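Local coordinates for protein metallophosphoesterase (Clostridium thermocellum, PDB 4J6O) that acts as the 2',3'-phosphatase component of a bacterial RNA repair system, a manganese-binding enzyme of the calcineurin-like phosphoesterase family, at residues P93-V98 / V153-M158; Y192-D197 / V204-T209; Q211-K216 / G230-A235; T234-R237 / E242-D245. All coordinates share one frame; numbering follows the deposited sequence.

Contact 1 of 4, residues P93-V98 / V153-M158; sequences PGNHDV and VAHAGM. With CIT (citric acid), chain K.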
loop_
_atom_site.group_PDB
_atom_site.type_symbol
_atom_site.label_atom_id
_atom_site.label_comp_id
_atom_site.label_asym_id
_atom_site.label_seq_id
_atom_site.Cartn_x
_atom_site.Cartn_y
_atom_site.Cartn_z
ATOM N N PRO A 93 0.173 -1.290 -5.939
ATOM C CA PRO A 93 1.201 -0.274 -5.873
ATOM C C PRO A 93 0.707 1.080 -5.370
ATOM O O PRO A 93 -0.379 1.512 -5.684
ATOM C CB PRO A 93 1.631 -0.164 -7.357
ATOM C CG PRO A 93 0.341 -0.357 -8.101
ATOM C CD PRO A 93 -0.334 -1.511 -7.300
ATOM N N GLY A 94 1.580 1.755 -4.598
ATOM C CA GLY A 94 1.353 3.147 -4.257
ATOM C C GLY A 94 2.159 4.047 -5.199
ATOM O O GLY A 94 3.088 3.572 -5.903
ATOM N N ASN A 95 1.856 5.343 -5.169
ATOM C CA ASN A 95 2.556 6.304 -5.982
ATOM C C ASN A 95 4.066 6.311 -5.694
ATOM O O ASN A 95 4.910 6.497 -6.606
ATOM C CB ASN A 95 1.908 7.711 -5.820
ATOM C CG ASN A 95 1.667 8.151 -4.324
ATOM O OD1 ASN A 95 1.241 7.385 -3.395
ATOM N ND2 ASN A 95 1.917 9.442 -4.113
ATOM N N HIS A 96 4.422 6.166 -4.418
ATOM C CA HIS A 96 5.830 6.211 -4.073
ATOM C C HIS A 96 6.555 5.014 -4.640
ATOM O O HIS A 96 7.743 5.139 -5.008
ATOM C CB HIS A 96 5.995 6.252 -2.523
ATOM C CG HIS A 96 5.589 7.561 -1.920
ATOM N ND1 HIS A 96 6.500 8.470 -1.437
ATOM C CD2 HIS A 96 4.358 8.115 -1.727
ATOM C CE1 HIS A 96 5.860 9.536 -0.992
ATOM N NE2 HIS A 96 4.562 9.352 -1.166
ATOM N N ASP A 97 5.901 3.864 -4.649
ATOM C CA ASP A 97 6.549 2.646 -5.157
ATOM C C ASP A 97 6.872 2.782 -6.652
ATOM O O ASP A 97 7.991 2.452 -7.101
ATOM C CB ASP A 97 5.631 1.428 -4.954
ATOM C CG ASP A 97 5.149 1.293 -3.464
ATOM O OD1 ASP A 97 5.944 1.492 -2.540
ATOM O OD2 ASP A 97 3.966 0.981 -3.298
ATOM N N VAL A 98 5.883 3.213 -7.407
ATOM C CA VAL A 98 6.010 3.365 -8.878
ATOM C C VAL A 98 7.024 4.442 -9.210
ATOM O O VAL A 98 7.799 4.321 -10.175
ATOM C CB VAL A 98 4.627 3.659 -9.511
ATOM C CG1 VAL A 98 4.733 4.134 -10.978
ATOM C CG2 VAL A 98 3.782 2.402 -9.423
ATOM N N VAL A 153 -9.487 -3.634 -3.545
ATOM C CA VAL A 153 -8.373 -2.948 -2.867
ATOM C C VAL A 153 -7.591 -2.193 -3.922
ATOM O O VAL A 153 -7.349 -2.691 -5.025
ATOM C CB VAL A 153 -7.438 -3.882 -2.055
ATOM C CG1 VAL A 153 -8.185 -4.454 -0.793
ATOM C CG2 VAL A 153 -6.804 -4.997 -2.901
ATOM N N ALA A 154 -7.190 -0.974 -3.560
ATOM C CA ALA A 154 -6.415 -0.083 -4.435
ATOM C C ALA A 154 -5.768 0.945 -3.563
ATOM O O ALA A 154 -6.283 1.227 -2.455
ATOM C CB ALA A 154 -7.328 0.627 -5.463
ATOM N N HIS A 155 -4.645 1.504 -4.004
ATOM C CA HIS A 155 -3.975 2.490 -3.129
ATOM C C HIS A 155 -4.808 3.752 -2.943
ATOM O O HIS A 155 -5.130 4.112 -1.792
ATOM C CB HIS A 155 -2.597 2.845 -3.688
ATOM C CG HIS A 155 -1.895 3.853 -2.878
ATOM N ND1 HIS A 155 -1.360 3.551 -1.638
ATOM C CD2 HIS A 155 -1.678 5.165 -3.085
ATOM C CE1 HIS A 155 -0.830 4.647 -1.121
ATOM N NE2 HIS A 155 -0.998 5.642 -1.984
ATOM N N ALA A 156 -5.131 4.442 -4.029
ATOM C CA ALA A 156 -5.880 5.695 -3.912
ATOM C C ALA A 156 -7.371 5.506 -3.962
ATOM O O ALA A 156 -8.120 6.478 -3.898
ATOM C CB ALA A 156 -5.414 6.715 -4.995
ATOM N N GLY A 157 -7.841 4.272 -4.056
ATOM C CA GLY A 157 -9.267 4.000 -4.256
ATOM C C GLY A 157 -9.582 3.574 -5.688
ATOM O O GLY A 157 -8.690 3.490 -6.524
ATOM N N MET A 158 -10.829 3.226 -5.926
ATOM C CA MET A 158 -11.247 2.847 -7.269
ATOM C C MET A 158 -12.756 3.114 -7.385
ATOM O O MET A 158 -13.586 2.385 -6.817
ATOM C CB MET A 158 -10.893 1.386 -7.572
ATOM C CG MET A 158 -11.016 1.024 -9.078
ATOM S SD MET A 158 -10.033 2.087 -10.103
ATOM C CE MET A 158 -8.359 1.647 -9.590
HETATM C C1 CIT K . -0.653 8.819 -0.576
HETATM O O1 CIT K . -0.292 8.003 0.358
HETATM O O2 CIT K . -1.164 8.270 -1.599
HETATM C C2 CIT K . -0.472 10.316 -0.455
HETATM C C3 CIT K . 1.014 10.693 -0.361
HETATM O O7 CIT K . 1.617 10.018 -1.513
HETATM C C4 CIT K . 0.812 12.200 -0.566
HETATM C C5 CIT K . 2.311 12.390 -0.616
HETATM O O3 CIT K . 3.443 11.868 -0.505
HETATM O O4 CIT K . 2.517 13.614 -0.848
HETATM C C6 CIT K . 1.633 10.136 0.933
HETATM O O5 CIT K . 2.413 9.163 0.800
HETATM O O6 CIT K . 1.222 10.688 2.008
HETATM O O HOH W 1 -3.008 0.660 -6.117
#

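Contact 2 of 4, residues Y192-D197 / V204-T209; sequences YDWASD and VVYGHT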
loop_
_atom_site.group_PDB
_atom_site.type_symbol
_atom_site.label_atom_id
_atom_site.label_comp_id
_atom_site.label_asym_id
_atom_site.label_seq_id
_atom_site.Cartn_x
_atom_site.Cartn_y
_atom_site.Cartn_z
ATOM N N TYR A 192 -10.480 15.006 -6.658
ATOM C CA TYR A 192 -11.892 14.671 -6.709
ATOM C C TYR A 192 -12.207 13.694 -5.567
ATOM O O TYR A 192 -11.487 12.689 -5.379
ATOM C CB TYR A 192 -12.186 13.993 -8.039
ATOM C CG TYR A 192 -13.549 13.373 -8.121
ATOM C CD1 TYR A 192 -14.682 14.059 -7.723
ATOM C CD2 TYR A 192 -13.692 12.066 -8.586
ATOM C CE1 TYR A 192 -15.934 13.456 -7.796
ATOM C CE2 TYR A 192 -14.922 11.468 -8.681
ATOM C CZ TYR A 192 -16.028 12.141 -8.253
ATOM O OH TYR A 192 -17.252 11.527 -8.345
ATOM N N ASP A 193 -13.250 14.026 -4.800
ATOM C CA ASP A 193 -13.665 13.199 -3.651
ATOM C C ASP A 193 -14.580 12.103 -4.170
ATOM O O ASP A 193 -15.811 12.204 -4.084
ATOM C CB ASP A 193 -14.456 14.066 -2.706
ATOM C CG ASP A 193 -14.918 13.315 -1.477
ATOM O OD1 ASP A 193 -14.737 12.068 -1.399
ATOM O OD2 ASP A 193 -15.481 13.991 -0.621
ATOM N N TRP A 194 -13.979 11.074 -4.741
ATOM C CA TRP A 194 -14.730 10.036 -5.401
ATOM C C TRP A 194 -15.534 9.228 -4.376
ATOM O O TRP A 194 -16.598 8.669 -4.690
ATOM C CB TRP A 194 -13.751 9.148 -6.163
ATOM C CG TRP A 194 -12.893 8.305 -5.240
ATOM C CD1 TRP A 194 -11.695 8.655 -4.695
ATOM C CD2 TRP A 194 -13.207 6.999 -4.704
ATOM N NE1 TRP A 194 -11.239 7.669 -3.878
ATOM C CE2 TRP A 194 -12.133 6.632 -3.863
ATOM C CE3 TRP A 194 -14.280 6.124 -4.854
ATOM C CZ2 TRP A 194 -12.103 5.419 -3.135
ATOM C CZ3 TRP A 194 -14.256 4.899 -4.123
ATOM C CH2 TRP A 194 -13.164 4.556 -3.308
ATOM N N ALA A 195 -15.012 9.135 -3.155
ATOM C CA ALA A 195 -15.678 8.260 -2.183
ATOM C C ALA A 195 -17.067 8.804 -1.804
ATOM O O ALA A 195 -18.007 8.042 -1.555
ATOM C CB ALA A 195 -14.804 8.058 -0.938
ATOM N N SER A 196 -17.208 10.123 -1.786
ATOM C CA SER A 196 -18.532 10.695 -1.525
ATOM C C SER A 196 -19.579 10.328 -2.564
ATOM O O SER A 196 -20.757 10.166 -2.232
ATOM C CB SER A 196 -18.465 12.197 -1.331
ATOM O OG SER A 196 -17.855 12.446 -0.084
ATOM N N ASP A 197 -19.153 10.170 -3.811
ATOM C CA ASP A 197 -20.090 9.884 -4.873
ATOM C C ASP A 197 -20.211 8.398 -5.129
ATOM O O ASP A 197 -20.931 7.996 -6.036
ATOM C CB ASP A 197 -19.637 10.561 -6.165
ATOM C CG ASP A 197 -19.777 12.076 -6.120
ATOM O OD1 ASP A 197 -20.578 12.595 -5.303
ATOM O OD2 ASP A 197 -19.070 12.742 -6.913
ATOM N N VAL A 204 -14.691 -0.862 -0.852
ATOM C CA VAL A 204 -13.360 -0.497 -1.331
ATOM C C VAL A 204 -12.525 -0.121 -0.142
ATOM O O VAL A 204 -12.846 0.828 0.566
ATOM C CB VAL A 204 -13.390 0.736 -2.295
ATOM C CG1 VAL A 204 -12.003 1.005 -2.861
ATOM C CG2 VAL A 204 -14.450 0.509 -3.393
ATOM N N VAL A 205 -11.440 -0.870 0.071
ATOM C CA VAL A 205 -10.499 -0.544 1.164
ATOM C C VAL A 205 -9.261 0.031 0.468
ATOM O O VAL A 205 -8.700 -0.589 -0.442
ATOM C CB VAL A 205 -10.162 -1.794 1.939
ATOM C CG1 VAL A 205 -9.241 -1.477 3.104
ATOM C CG2 VAL A 205 -11.453 -2.476 2.450
ATOM N N TYR A 206 -8.857 1.217 0.898
ATOM C CA TYR A 206 -7.800 1.945 0.220
ATOM C C TYR A 206 -7.004 2.761 1.212
ATOM O O TYR A 206 -7.320 2.733 2.412
ATOM C CB TYR A 206 -8.407 2.818 -0.933
ATOM C CG TYR A 206 -9.241 3.991 -0.443
ATOM C CD1 TYR A 206 -10.532 3.816 0.069
ATOM C CD2 TYR A 206 -8.738 5.270 -0.561
ATOM C CE1 TYR A 206 -11.263 4.903 0.519
ATOM C CE2 TYR A 206 -9.449 6.376 -0.119
ATOM C CZ TYR A 206 -10.710 6.168 0.436
ATOM O OH TYR A 206 -11.431 7.244 0.859
ATOM N N GLY A 207 -5.955 3.448 0.741
ATOM C CA GLY A 207 -5.064 4.166 1.650
ATOM C C GLY A 207 -4.523 5.404 0.938
ATOM O O GLY A 207 -3.333 5.426 0.555
ATOM N N HIS A 208 -5.371 6.413 0.747
ATOM C CA HIS A 208 -4.949 7.552 -0.043
ATOM C C HIS A 208 -4.321 8.619 0.819
ATOM O O HIS A 208 -3.217 8.430 1.299
ATOM C CB HIS A 208 -6.114 8.130 -0.884
ATOM C CG HIS A 208 -5.658 9.019 -2.001
ATOM N ND1 HIS A 208 -4.341 9.156 -2.383
ATOM C CD2 HIS A 208 -6.388 9.776 -2.853
ATOM C CE1 HIS A 208 -4.273 10.019 -3.404
ATOM N NE2 HIS A 208 -5.497 10.391 -3.703
ATOM N N THR A 209 -4.959 9.773 0.992
ATOM C CA THR A 209 -4.304 10.767 1.832
ATOM C C THR A 209 -4.394 10.276 3.292
ATOM O O THR A 209 -5.413 9.726 3.749
ATOM C CB THR A 209 -4.918 12.179 1.625
ATOM O OG1 THR A 209 -6.282 12.166 2.006
ATOM C CG2 THR A 209 -4.829 12.553 0.184
#

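Contact 3 of 4, residues Q211-K216 / G230-A235; sequences QAEVLK and GGKLTA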
loop_
_atom_site.group_PDB
_atom_site.type_symbol
_atom_site.label_atom_id
_atom_site.label_comp_id
_atom_site.label_asym_id
_atom_site.label_seq_id
_atom_site.Cartn_x
_atom_site.Cartn_y
_atom_site.Cartn_z
ATOM N N GLN A 211 -4.827 9.904 7.301
ATOM C CA GLN A 211 -5.876 10.383 8.191
ATOM C C GLN A 211 -5.497 10.057 9.624
ATOM O O GLN A 211 -4.736 9.129 9.871
ATOM C CB GLN A 211 -7.199 9.686 7.863
ATOM C CG GLN A 211 -7.589 9.728 6.382
ATOM C CD GLN A 211 -8.055 11.097 5.945
ATOM O OE1 GLN A 211 -8.728 11.810 6.695
ATOM N NE2 GLN A 211 -7.700 11.481 4.722
ATOM N N ALA A 212 -6.048 10.789 10.598
ATOM C CA ALA A 212 -5.798 10.391 11.976
ATOM C C ALA A 212 -6.495 9.104 12.371
ATOM O O ALA A 212 -5.961 8.321 13.151
ATOM C CB ALA A 212 -6.152 11.560 12.961
ATOM N N GLU A 213 -7.680 8.866 11.834
ATOM C CA GLU A 213 -8.394 7.631 12.121
ATOM C C GLU A 213 -8.956 7.157 10.794
ATOM O O GLU A 213 -9.042 7.943 9.828
ATOM C CB GLU A 213 -9.549 7.861 13.096
ATOM C CG GLU A 213 -9.110 8.370 14.458
ATOM C CD GLU A 213 -8.379 7.319 15.273
ATOM O OE1 GLU A 213 -8.553 6.095 15.005
ATOM O OE2 GLU A 213 -7.644 7.709 16.208
ATOM N N VAL A 214 -9.364 5.898 10.756
ATOM C CA VAL A 214 -9.894 5.354 9.513
ATOM C C VAL A 214 -11.106 6.206 9.056
ATOM O O VAL A 214 -11.866 6.737 9.892
ATOM C CB VAL A 214 -10.208 3.820 9.567
ATOM C CG1 VAL A 214 -8.987 3.008 9.897
ATOM C CG2 VAL A 214 -11.332 3.518 10.522
ATOM N N LEU A 215 -11.213 6.419 7.753
ATOM C CA LEU A 215 -12.292 7.234 7.187
ATOM C C LEU A 215 -13.250 6.388 6.345
ATOM O O LEU A 215 -12.936 6.022 5.183
ATOM C CB LEU A 215 -11.708 8.372 6.343
ATOM C CG LEU A 215 -12.709 9.265 5.631
ATOM C CD1 LEU A 215 -13.640 9.853 6.692
ATOM C CD2 LEU A 215 -11.949 10.363 4.921
ATOM N N LYS A 216 -14.419 6.104 6.937
ATOM C CA LYS A 216 -15.438 5.258 6.319
ATOM C C LYS A 216 -16.467 6.160 5.665
ATOM O O LYS A 216 -17.056 6.991 6.318
ATOM C CB LYS A 216 -16.152 4.390 7.354
ATOM C CG LYS A 216 -15.255 3.666 8.325
ATOM C CD LYS A 216 -16.040 2.635 9.176
ATOM C CE LYS A 216 -15.442 2.478 10.558
ATOM N NZ LYS A 216 -14.825 1.145 10.804
ATOM N N GLY A 230 4.024 9.451 12.775
ATOM C CA GLY A 230 3.765 9.389 14.214
ATOM C C GLY A 230 2.303 9.010 14.529
ATOM O O GLY A 230 1.817 9.178 15.662
ATOM N N GLY A 231 1.579 8.496 13.525
ATOM C CA GLY A 231 0.209 8.049 13.733
ATOM C C GLY A 231 0.174 6.589 14.096
ATOM O O GLY A 231 0.733 6.181 15.130
ATOM N N LYS A 232 -0.449 5.775 13.244
ATOM C CA LYS A 232 -0.525 4.346 13.529
ATOM C C LYS A 232 -0.639 3.592 12.227
ATOM O O LYS A 232 -1.010 4.167 11.201
ATOM C CB LYS A 232 -1.669 4.002 14.441
ATOM C CG LYS A 232 -3.027 4.347 13.996
ATOM C CD LYS A 232 -3.926 4.499 15.295
ATOM C CE LYS A 232 -5.266 5.106 14.940
ATOM N NZ LYS A 232 -6.169 4.892 16.120
ATOM N N LEU A 233 -0.282 2.325 12.289
ATOM C CA LEU A 233 -0.394 1.443 11.135
ATOM C C LEU A 233 -1.638 0.597 11.376
ATOM O O LEU A 233 -1.762 -0.047 12.448
ATOM C CB LEU A 233 0.820 0.549 11.023
ATOM C CG LEU A 233 0.894 -0.275 9.753
ATOM C CD1 LEU A 233 1.064 0.673 8.542
ATOM C CD2 LEU A 233 2.081 -1.294 9.791
ATOM N N THR A 234 -2.545 0.630 10.402
ATOM C CA THR A 234 -3.844 -0.018 10.519
ATOM C C THR A 234 -3.978 -1.226 9.592
ATOM O O THR A 234 -3.591 -1.151 8.373
ATOM C CB THR A 234 -4.976 1.007 10.217
ATOM O OG1 THR A 234 -4.963 1.987 11.257
ATOM C CG2 THR A 234 -6.326 0.306 10.157
ATOM N N ALA A 235 -4.604 -2.286 10.119
ATOM C CA ALA A 235 -5.083 -3.383 9.262
ATOM C C ALA A 235 -6.583 -3.437 9.348
ATOM O O ALA A 235 -7.155 -3.205 10.426
ATOM C CB ALA A 235 -4.533 -4.764 9.728
#

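Contact 4 of 4, residues T234-R237 / E242-D245; sequences TAYR and EIVD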
loop_
_atom_site.group_PDB
_atom_site.type_symbol
_atom_site.label_atom_id
_atom_site.label_comp_id
_atom_site.label_asym_id
_atom_site.label_seq_id
_atom_site.Cartn_x
_atom_site.Cartn_y
_atom_site.Cartn_z
ATOM N N THR A 234 -2.545 0.630 10.402
ATOM C CA THR A 234 -3.844 -0.018 10.519
ATOM C C THR A 234 -3.978 -1.226 9.592
ATOM O O THR A 234 -3.591 -1.151 8.373
ATOM C CB THR A 234 -4.976 1.007 10.217
ATOM O OG1 THR A 234 -4.963 1.987 11.257
ATOM C CG2 THR A 234 -6.326 0.306 10.157
ATOM N N ALA A 235 -4.604 -2.286 10.119
ATOM C CA ALA A 235 -5.083 -3.383 9.262
ATOM C C ALA A 235 -6.583 -3.437 9.348
ATOM O O ALA A 235 -7.155 -3.205 10.426
ATOM C CB ALA A 235 -4.533 -4.764 9.728
ATOM N N TYR A 236 -7.221 -3.771 8.238
ATOM C CA TYR A 236 -8.654 -3.983 8.184
ATOM C C TYR A 236 -8.869 -5.462 7.930
ATOM O O TYR A 236 -8.366 -6.027 6.935
ATOM C CB TYR A 236 -9.257 -3.108 7.047
ATOM C CG TYR A 236 -10.768 -3.194 6.891
ATOM C CD1 TYR A 236 -11.357 -4.243 6.166
ATOM C CD2 TYR A 236 -11.587 -2.201 7.379
ATOM C CE1 TYR A 236 -12.752 -4.294 6.014
ATOM C CE2 TYR A 236 -12.963 -2.233 7.212
ATOM C CZ TYR A 236 -13.523 -3.271 6.530
ATOM O OH TYR A 236 -14.882 -3.250 6.356
ATOM N N ARG A 237 -9.582 -6.125 8.870
ATOM C CA ARG A 237 -9.767 -7.555 8.751
ATOM C C ARG A 237 -11.065 -7.785 7.991
ATOM O O ARG A 237 -12.101 -7.201 8.295
ATOM C CB ARG A 237 -9.850 -8.184 10.155
ATOM C CG ARG A 237 -8.710 -7.750 10.994
ATOM C CD ARG A 237 -8.634 -8.547 12.296
ATOM N NE ARG A 237 -8.208 -9.921 12.115
ATOM C CZ ARG A 237 -8.928 -10.980 12.542
ATOM N NH1 ARG A 237 -10.127 -10.839 13.118
ATOM N NH2 ARG A 237 -8.465 -12.204 12.379
ATOM N N GLU A 242 -13.220 -5.530 10.884
ATOM C CA GLU A 242 -12.614 -5.089 12.150
ATOM C C GLU A 242 -11.335 -4.327 11.911
ATOM O O GLU A 242 -10.517 -4.715 11.050
ATOM C CB GLU A 242 -12.249 -6.298 12.970
ATOM C CG GLU A 242 -13.464 -7.030 13.460
ATOM C CD GLU A 242 -13.140 -8.343 14.134
ATOM O OE1 GLU A 242 -11.940 -8.724 14.195
ATOM O OE2 GLU A 242 -14.112 -8.995 14.601
ATOM N N ILE A 243 -11.144 -3.276 12.704
ATOM C CA ILE A 243 -9.931 -2.467 12.683
ATOM C C ILE A 243 -8.951 -2.951 13.760
ATOM O O ILE A 243 -9.330 -3.093 14.935
ATOM C CB ILE A 243 -10.256 -1.014 12.924
ATOM C CG1 ILE A 243 -11.223 -0.479 11.871
ATOM C CG2 ILE A 243 -8.989 -0.169 12.951
ATOM C CD1 ILE A 243 -10.833 -0.806 10.479
ATOM N N VAL A 244 -7.705 -3.215 13.366
ATOM C CA VAL A 244 -6.604 -3.556 14.286
ATOM C C VAL A 244 -5.460 -2.605 13.983
ATOM O O VAL A 244 -5.169 -2.361 12.814
ATOM C CB VAL A 244 -6.113 -4.993 14.104
ATOM C CG1 VAL A 244 -4.905 -5.304 15.009
ATOM C CG2 VAL A 244 -7.283 -5.974 14.411
ATOM N N ASP A 245 -4.851 -2.027 14.998
ATOM C CA ASP A 245 -3.772 -1.058 14.720
ATOM C C ASP A 245 -2.639 -1.114 15.724
ATOM O O ASP A 245 -2.774 -1.666 16.814
ATOM C CB ASP A 245 -4.325 0.362 14.511
ATOM C CG ASP A 245 -5.104 0.901 15.706
ATOM O OD1 ASP A 245 -4.628 0.722 16.848
ATOM O OD2 ASP A 245 -6.160 1.553 15.489
HETATM O O HOH W 2 -6.827 2.608 13.095
#

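Contact 1 of 4, residues P93-V98 / V153-M158
His155, whose ring packs on Gly94, makes the shortest polar bond here: its NE2 donates over 2.7 Å to O2 of a citrate probably carried over from crystallisation. Two signature loops of the calcineurin-like fold meet in this way at the active site, the Gly-Asn-His-Asp segment that starts helix 95-104 and the histidine loop following strand 151-154. With CG anti to its backbone N (chi1 178°), His155 reaches across to residues 93-98, and the CA of Gly94 sits over one ring face, 3.7 Å from the centroid of the His155 ring, as a CH-pi contact. The ring is held from two ends, because ND1 is hydrogen-bonded to Leu63 O. The manganese lies about 4 Å from the nearest part of the His155 side chain. His96 reaches the same citrate, NE2 donating to O3 at 2.8 Å, while its ND1 is bonded to Asp68 and its backbone N to the metal ligand Asp65. Asp97 works one shell further out: its OD2 accepts from the N of Gly94, the N-cap residue, at 2.8 Å, and also from Asp65 N. Finally, a water links the backbones, donating to Pro93 O at 2.8 Å and accepting from His155 N.

Contact 2 of 4, residues Y192-D197 / V204-T209
Trp194 presents the edge of its six-membered ring to the face of Tyr206, a clear case of an edge-to-face aromatic pair. The ring centroids of Trp194 and Tyr206 are 5.2 Å apart and the planes stand at 62°. With CG set between its backbone N and carbonyl carbon (chi1 70°), Trp194 brings the end of its indole nearer to residues 204-209 than its first bond would suggest. One atom does most of the touching: CZ2 of Trp194 is poised above the centre of the Tyr206 ring, with CE1 of Tyr206 nearest at 3.8 Å. The adjacent indole atom, CH2 of Trp194, meets CG1 of Val204 at 3.8 Å. OH of Tyr206 lies 3.9 Å from CB of Ala195, a methyl that also lies above the Trp194 ring. The loop bearing the indole is braced by an Asx motif, in which OD1 of Asp193 accepts from Ser196 N at 3.2 Å. Beyond Tyr206 the chain runs into Gly207-His208-Thr209, consistent with the family's Gly-His motif, and His208 ND1 makes a weak hydrogen bond to the citrate. Around the contact, Phe173 of helix 168-176 forms a second edge-to-face pair with Trp194, and Thr220 of strand 220-222 touches both Trp194 and Ala195.

Contact 3 of 4, residues Q211-K216 / G230-A235
Lys232 and Glu213 find each other through two contrasting chains. Lys232 starts with CG wedged between its backbone N and carbonyl carbon (chi1 59°) and then runs straight, so that the ammonium group is carried across to residues 211-216. Glu213 sets off away from residues 230-235, but a bend at its second torsion (chi2 -70°) turns the carboxylate back to meet the lysine. The result is a salt bridge with unequal arms: NZ of Lys232 donates to OE1 of Glu213 at 2.9 Å, on the syn side and 23° out of the carboxylate plane, and makes a weak second bond to OE2 of Glu213 at 3.2 Å. Beside it, the CE of Lys232 passes the carbonyl O of Ala212 at 3.7 Å. Next to the charged pair lies an apolar patch in which CG1 of Val214 meets CG2 of Thr234 at 3.8 Å. The threonine splits its roles, for its hydroxyl is hydrogen-bonded to Thr225 OG1 while its methyl packs on the valine. In the layered alpha/beta fold of this family the contact spans two mixed sheets, joining the loop that leads into edge strand 215-216 of one to strand 232-238 of the other. Val214 extends the patch to Ile221 and Ile223. Since Glu213 is exposed and Lys232 partly so, the bridge is probably softened by solvent. The ammonium has a further, long and weak ion pair with Asp245 OD2, so its positive charge may be partly shared with a second carboxylate.

Contact 4 of 4, residues T234-R237 / E242-D245
Ala235 and Val244 form the close-knit middle of this contact: N of Ala235 donates to O of Val244 at 2.8 Å, and N of Val244 returns a bond to O of Ala235 at 3.0 Å. A second such pair follows at Arg237 and Glu242, but unevenly, with 2.8 Å from Arg237 N to Glu242 O and 3.3 Å from Glu242 N to Arg237 O. Between them, at the non-hydrogen-bonded pair, CD1 of Ile243 presses on CD2 of Tyr236 at 3.5 Å; Ile221 touches both side chains, and Leu203 and Val205 back the tyrosine. These strands make an antiparallel beta hairpin at the edge of a five-stranded mixed sheet, the axes of segments 234-237 and 242-245 at 153° and strand 242-247 outermost. On the face that carries Ala235 and Val244, Leu30 of helix 24-33 covers both. Toward the exposed Glu242 the same face becomes looser. Arg237, kinked at its third torsion (chi3 71°), lays its CD on CG2 of Val244 at 3.6 Å before NH1 bridges to OE1 of Glu242 at 3.0 Å. The carboxylate oxygen lies in the guanidinium plane, whereas the guanidinium meets the carboxylate from 36° above its plane. At the far end a water joins OD2 of Asp245 to OG1 of Thr234, a hydroxyl also hydrogen-bonded to Thr225, and lies 2.7 Å from each of those two oxygens.

Along the chain the four contacts come in series, with contact 4 beginning on the strand where contact 3 ends. Contacts 1 and 2, centred 11 Å apart, hang on neighbouring strands 151-154 and 203-206 of one mixed sheet and touch through the probable backbone bond from Gly207 N to His155 O. Contacts 3 and 4, centred 9 Å apart, share Thr234, Ala235 and strand 232-238 of the other sheet. Contact 3 joins the two sheets, and Val205 packing on Tyr236 adds another link between them, although contacts 2 and 4 are centred 18 Å apart. Contact 1 thus gathers active-site loops beside the manganese; farther from the metal, contact 3 ties a loop to strand 232-238 and contact 4 pairs that strand with 242-247.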